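Long-range contacts in DUF3224 domain-containing protein (Shewanella oneidensis, PDB 2OOJ), which is of unknown function but belongs to the DUF3224 family, whose members are grouped with the allene oxide cyclase-like beta barrels: residues T16-Y21 with R32-K37; G63-E68 with Q84-M89. All blocks are in the same frame, centred on the assembly; numbering follows the deposited sequence. Where two conformers were deposited one is given.

In the fold
Both contacts lie in one curled antiparallel sheet of a helix-free, mostly strand chain, and their centres are about 13 Å apart. Contact 1 comes first along the chain and closes before contact 2 opens: it pairs strand 5-18 with strand 29-39, whereas contact 2 pairs strand 62-71 with strand 77-90. Strand 43-55 lies between them, bonded to strand 29-39 along one edge and to strand 62-71 along the other. The two contacts also meet directly through side chains, since Lys37 NZ reaches Glu68 OE2 at 2.7 Å as a salt bridge and Leu35 packs on Ala66. Both touch the second subunit, so both lie where the two subunits meet.

Contact 1 of 2, residues T16-Y21 with R32-K37; sequences TPENAY and RMALDK
A beta hairpin formed by strands 5-18 and 29-39 carries this contact, and Thr16 and Ala34 fix its register as an antiparallel hydrogen-bonded pair. Thr16 N bonds to Ala34 O at 2.9 Å and Ala34 N returns a bond to Thr16 O at 2.8 Å, both nearly straight. On the other face Pro17 CG meets the selenium of selenomethionine Met33 at 4.2 Å in one of that residue's two conformers.

Arg32 is the main polar element. Its CG stands anti to the backbone N (chi1 -179°) and the chain bends at chi3 (60°), bringing NE and NH2 side-on to a single atom, Asn19 O, with NH2 at 2.8 Å. That oxygen lies in the guanidinium plane, so the two bonds resist rotation of the group. Glu18 CB sits 3.6 Å above the centre of one guanidinium face. Glu18 OE1 lies 3.1 Å from Arg32 NH1 but well out of plane, an ion pair by charge alone; NH1 has a second carboxylate in Glu50. A water accepts from Arg32 N and donates to Glu18 O.

Tyr21 of the second subunit packs on Glu18 and Ala34 and bonds to Asp36, making the dimer interface part of this antiparallel hairpin, with Arg32 clasping the carbonyl of Asn19.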
loop_
_atom_site.group_PDB
_atom_site.type_symbol
_atom_site.label_atom_id
_atom_site.label_comp_id
_atom_site.label_asym_id
_atom_site.label_seq_id
_atom_site.Cartn_x
_atom_site.Cartn_y
_atom_site.Cartn_z
ATOM N N THR B 16 -10.503 -1.118 13.116
ATOM C CA THR B 16 -11.285 -2.284 13.467
ATOM C C THR B 16 -10.704 -3.531 12.810
ATOM O O THR B 16 -10.663 -3.611 11.577
ATOM C CB THR B 16 -12.694 -2.125 13.000
ATOM O OG1 THR B 16 -13.226 -0.919 13.579
ATOM C CG2 THR B 16 -13.529 -3.352 13.400
ATOM N N PRO B 17 -10.255 -4.515 13.626
ATOM C CA PRO B 17 -9.654 -5.680 13.053
ATOM C C PRO B 17 -10.600 -6.435 12.153
ATOM O O PRO B 17 -11.814 -6.540 12.429
ATOM C CB PRO B 17 -9.270 -6.510 14.289
ATOM C CG PRO B 17 -9.106 -5.529 15.348
ATOM C CD PRO B 17 -10.219 -4.589 15.098
ATOM N N GLU B 18 -10.051 -6.943 11.053
ATOM C CA GLU B 18 -10.779 -7.803 10.142
ATOM C C GLU B 18 -9.917 -9.048 9.869
ATOM O O GLU B 18 -8.724 -9.096 10.210
ATOM C CB GLU B 18 -11.081 -7.077 8.825
ATOM C CG GLU B 18 -11.847 -5.800 8.973
ATOM C CD GLU B 18 -11.934 -4.994 7.648
ATOM O OE1 GLU B 18 -10.883 -4.672 7.044
ATOM O OE2 GLU B 18 -13.052 -4.701 7.199
ATOM N N ASN B 19 -10.501 -10.026 9.199
ATOM C CA ASN B 19 -9.794 -11.270 8.915
ATOM C C ASN B 19 -8.905 -11.146 7.672
ATOM O O ASN B 19 -9.399 -10.931 6.567
ATOM C CB ASN B 19 -10.811 -12.403 8.755
ATOM C CG ASN B 19 -10.151 -13.769 8.703
ATOM O OD1 ASN B 19 -10.116 -14.412 7.652
ATOM N ND2 ASN B 19 -9.583 -14.200 9.832
ATOM N N ALA B 20 -7.596 -11.265 7.857
ATOM C CA ALA B 20 -6.676 -11.295 6.731
ATOM C C ALA B 20 -6.755 -12.617 5.981
ATOM O O ALA B 20 -6.790 -13.694 6.588
ATOM C CB ALA B 20 -5.258 -11.055 7.211
ATOM N N TYR B 21 -6.753 -12.535 4.657
ATOM C CA TYR B 21 -6.743 -13.704 3.794
ATOM C C TYR B 21 -5.549 -14.611 3.988
ATOM O O TYR B 21 -5.689 -15.832 4.046
ATOM C CB TYR B 21 -6.814 -13.250 2.343
ATOM C CG TYR B 21 -6.859 -14.366 1.337
ATOM C CD1 TYR B 21 -7.975 -15.169 1.218
ATOM C CD2 TYR B 21 -5.772 -14.610 0.493
ATOM C CE1 TYR B 21 -8.021 -16.194 0.278
ATOM C CE2 TYR B 21 -5.811 -15.616 -0.465
ATOM C CZ TYR B 21 -6.948 -16.400 -0.568
ATOM O OH TYR B 21 -7.000 -17.412 -1.505
ATOM N N ARG B 32 -5.434 -7.169 8.514
ATOM C CA ARG B 32 -6.309 -6.342 7.731
ATOM C C ARG B 32 -7.170 -5.599 8.730
ATOM O O ARG B 32 -7.675 -6.203 9.658
ATOM C CB ARG B 32 -7.200 -7.163 6.804
ATOM C CG ARG B 32 -8.116 -6.271 5.967
ATOM C CD ARG B 32 -8.726 -7.012 4.849
ATOM N NE ARG B 32 -9.537 -8.144 5.304
ATOM C CZ ARG B 32 -10.860 -8.135 5.401
ATOM N NH1 ARG B 32 -11.552 -7.056 5.101
ATOM N NH2 ARG B 32 -11.505 -9.233 5.803
HETATM N N MSE B 33 -7.376 -4.315 8.486
HETATM C CA MSE B 33 -8.211 -3.526 9.349
HETATM C C MSE B 33 -9.075 -2.572 8.579
HETATM O O MSE B 33 -8.762 -2.174 7.454
HETATM C CB MSE B 33 -7.343 -2.794 10.348
HETATM C CG MSE B 33 -6.700 -3.760 11.300
HETATM SE SE MSE B 33 -6.639 -3.065 13.045
HETATM C CE MSE B 33 -5.038 -2.191 12.889
ATOM N N ALA B 34 -10.215 -2.267 9.172
ATOM C CA ALA B 34 -11.083 -1.247 8.642
ATOM C C ALA B 34 -10.651 0.038 9.277
ATOM O O ALA B 34 -10.327 0.084 10.467
ATOM C CB ALA B 34 -12.552 -1.531 8.977
ATOM N N LEU B 35 -10.676 1.103 8.484
ATOM C CA LEU B 35 -10.226 2.402 8.954
ATOM C C LEU B 35 -11.398 3.353 8.937
ATOM O O LEU B 35 -12.062 3.478 7.911
ATOM C CB LEU B 35 -9.168 2.984 8.018
ATOM C CG LEU B 35 -7.808 2.346 7.772
ATOM C CD1 LEU B 35 -7.004 3.323 6.904
ATOM C CD2 LEU B 35 -7.121 2.049 9.087
ATOM N N ASP B 36 -11.598 4.070 10.033
ATOM C CA ASP B 36 -12.571 5.169 10.113
ATOM C C ASP B 36 -11.835 6.361 10.722
ATOM O O ASP B 36 -11.354 6.278 11.832
ATOM C CB ASP B 36 -13.802 4.805 10.970
ATOM C CG ASP B 36 -14.724 3.800 10.278
ATOM O OD1 ASP B 36 -15.499 4.191 9.393
ATOM O OD2 ASP B 36 -14.644 2.597 10.582
ATOM N N LYS B 37 -11.716 7.451 9.976
ATOM C CA LYS B 37 -10.982 8.627 10.436
ATOM C C LYS B 37 -11.826 9.884 10.369
ATOM O O LYS B 37 -12.771 9.975 9.576
ATOM C CB LYS B 37 -9.752 8.920 9.582
ATOM C CG LYS B 37 -8.696 7.894 9.525
ATOM C CD LYS B 37 -7.414 8.578 8.941
ATOM C CE LYS B 37 -6.407 7.553 8.508
ATOM N NZ LYS B 37 -5.309 8.167 7.704
HETATM O O HOH W 1 -12.769 1.188 12.079
HETATM O O HOH W 2 -6.337 -8.696 10.830
#

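Contact 2 of 2, residues G63-E68 with Q84-M89; sequences GYVAIE and QHFGIM
His85 lays one face of its imidazole over the methyl of Ala66, whose CB is 4.1 Å from the ring centroid and 26° off the normal, a CH-pi contact. The ring is held at its edge from two ends. NE2 donates to Glu68 OE2 at 2.7 Å, lying on the anti lone pair of that oxygen; carboxylate and imidazole are nearly coplanar, 19° apart. ND1 shares a 3.2 Å hydrogen bond with Tyr64 OH, whose proton may sit on either atom. With Tyr64 CG between its backbone N and carbonyl carbon (chi1 87°), the phenol leans across the neighbouring strand, where CE1 comes 4.0 Å from Gly87 CA.

Backbone bonds set the antiparallel register: Gly87 N reaches Tyr64 O at 2.8 Å, and His85 N reaches Ala66 O at 2.9 Å. On the opposite face Val65 CG1 meets Phe86 CD2 at 4.0 Å, while Ile67 and Gln84 run side by side. That face meets the second subunit, where Gln84 NE2 bonds to Gly87 O of that chain.

On the His85 face, Ser47 of strand 43-55 bonds to Glu68 OE1, Leu35 of strand 29-39 touches Ala66, and Leu98 of strand 93-107 touches His85.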
loop_
_atom_site.group_PDB
_atom_site.type_symbol
_atom_site.label_atom_id
_atom_site.label_comp_id
_atom_site.label_asym_id
_atom_site.label_seq_id
_atom_site.Cartn_x
_atom_site.Cartn_y
_atom_site.Cartn_z
ATOM N N GLY B 63 5.619 -3.266 7.855
ATOM C CA GLY B 63 5.131 -2.488 6.691
ATOM C C GLY B 63 3.645 -2.384 6.773
ATOM O O GLY B 63 3.016 -3.224 7.418
ATOM N N TYR B 64 3.074 -1.315 6.200
ATOM C CA TYR B 64 1.648 -1.273 6.012
ATOM C C TYR B 64 1.321 -0.495 4.715
ATOM O O TYR B 64 2.146 0.274 4.205
ATOM C CB TYR B 64 0.982 -0.648 7.224
ATOM C CG TYR B 64 0.865 0.853 7.211
ATOM C CD1 TYR B 64 1.871 1.673 7.683
ATOM C CD2 TYR B 64 -0.292 1.446 6.737
ATOM C CE1 TYR B 64 1.717 3.087 7.651
ATOM C CE2 TYR B 64 -0.452 2.804 6.697
ATOM C CZ TYR B 64 0.546 3.627 7.155
ATOM O OH TYR B 64 0.317 5.009 7.100
ATOM N N VAL B 65 0.140 -0.755 4.210
ATOM C CA VAL B 65 -0.462 -0.033 3.064
ATOM C C VAL B 65 -1.932 0.202 3.433
ATOM O O VAL B 65 -2.447 -0.466 4.333
ATOM C CB VAL B 65 -0.329 -0.807 1.756
ATOM C CG1 VAL B 65 1.101 -1.087 1.430
ATOM C CG2 VAL B 65 -1.137 -2.118 1.718
ATOM N N ALA B 66 -2.567 1.174 2.788
ATOM C CA ALA B 66 -3.960 1.510 3.040
ATOM C C ALA B 66 -4.458 2.341 1.869
ATOM O O ALA B 66 -3.659 2.991 1.224
ATOM C CB ALA B 66 -4.071 2.302 4.333
ATOM N N ILE B 67 -5.773 2.313 1.647
ATOM C CA ILE B 67 -6.504 3.197 0.748
ATOM C C ILE B 67 -7.738 3.635 1.496
ATOM O O ILE B 67 -8.446 2.820 2.081
ATOM C CB ILE B 67 -6.912 2.470 -0.565
ATOM C CG1 ILE B 67 -5.633 2.231 -1.397
ATOM C CG2 ILE B 67 -7.916 3.255 -1.392
ATOM C CD1 ILE B 67 -5.878 1.602 -2.746
ATOM N N GLU B 68 -7.970 4.938 1.502
ATOM C CA GLU B 68 -9.112 5.508 2.154
ATOM C C GLU B 68 -9.766 6.536 1.252
ATOM O O GLU B 68 -9.099 7.268 0.567
ATOM C CB GLU B 68 -8.749 6.128 3.505
ATOM C CG GLU B 68 -7.778 7.246 3.446
ATOM C CD GLU B 68 -7.357 7.796 4.820
ATOM O OE1 GLU B 68 -8.227 8.233 5.593
ATOM O OE2 GLU B 68 -6.140 7.849 5.105
ATOM N N GLN B 84 -3.701 7.208 -0.444
ATOM C CA GLN B 84 -3.028 5.919 -0.607
ATOM C C GLN B 84 -1.748 5.953 0.135
ATOM O O GLN B 84 -0.957 6.890 -0.056
ATOM C CB GLN B 84 -2.786 5.628 -2.091
ATOM C CG GLN B 84 -2.242 4.179 -2.362
ATOM C CD GLN B 84 -2.303 3.822 -3.830
ATOM O OE1 GLN B 84 -3.383 3.788 -4.421
ATOM N NE2 GLN B 84 -1.155 3.508 -4.417
ATOM N N HIS B 85 -1.584 4.984 1.048
ATOM C CA HIS B 85 -0.466 4.911 1.966
ATOM C C HIS B 85 0.481 3.733 1.685
ATOM O O HIS B 85 0.062 2.608 1.428
ATOM C CB HIS B 85 -0.930 4.664 3.421
ATOM C CG HIS B 85 -2.040 5.540 3.913
ATOM N ND1 HIS B 85 -1.996 6.120 5.161
ATOM C CD2 HIS B 85 -3.253 5.855 3.395
ATOM C CE1 HIS B 85 -3.131 6.760 5.386
ATOM N NE2 HIS B 85 -3.904 6.632 4.321
ATOM N N PHE B 86 1.774 3.973 1.849
ATOM C CA PHE B 86 2.744 2.916 1.823
ATOM C C PHE B 86 3.763 3.299 2.861
ATOM O O PHE B 86 4.410 4.327 2.722
ATOM C CB PHE B 86 3.381 2.855 0.457
ATOM C CG PHE B 86 4.498 1.852 0.302
ATOM C CD1 PHE B 86 5.788 2.158 0.687
ATOM C CD2 PHE B 86 4.263 0.658 -0.359
ATOM C CE1 PHE B 86 6.833 1.254 0.470
ATOM C CE2 PHE B 86 5.293 -0.258 -0.602
ATOM C CZ PHE B 86 6.580 0.040 -0.169
ATOM N N GLY B 87 3.864 2.486 3.911
ATOM C CA GLY B 87 4.754 2.751 5.037
ATOM C C GLY B 87 5.635 1.546 5.272
ATOM O O GLY B 87 5.163 0.415 5.280
ATOM N N ILE B 88 6.925 1.796 5.384
ATOM C CA ILE B 88 7.941 0.812 5.738
ATOM C C ILE B 88 8.712 1.334 6.953
ATOM O O ILE B 88 9.320 2.397 6.902
ATOM C CB ILE B 88 8.940 0.591 4.584
ATOM C CG1 ILE B 88 8.261 -0.051 3.384
ATOM C CG2 ILE B 88 10.074 -0.363 5.005
ATOM C CD1 ILE B 88 8.001 -1.543 3.545
HETATM N N MSE B 89 8.691 0.573 8.040
HETATM C CA MSE B 89 9.360 0.931 9.266
HETATM C C MSE B 89 10.584 0.029 9.473
HETATM O O MSE B 89 10.517 -1.199 9.300
HETATM C CB MSE B 89 8.388 0.744 10.420
HETATM C CG MSE B 89 8.838 1.360 11.692
HETATM SE SE MSE B 89 7.653 0.824 13.083
HETATM C CE MSE B 89 5.833 1.426 12.309
#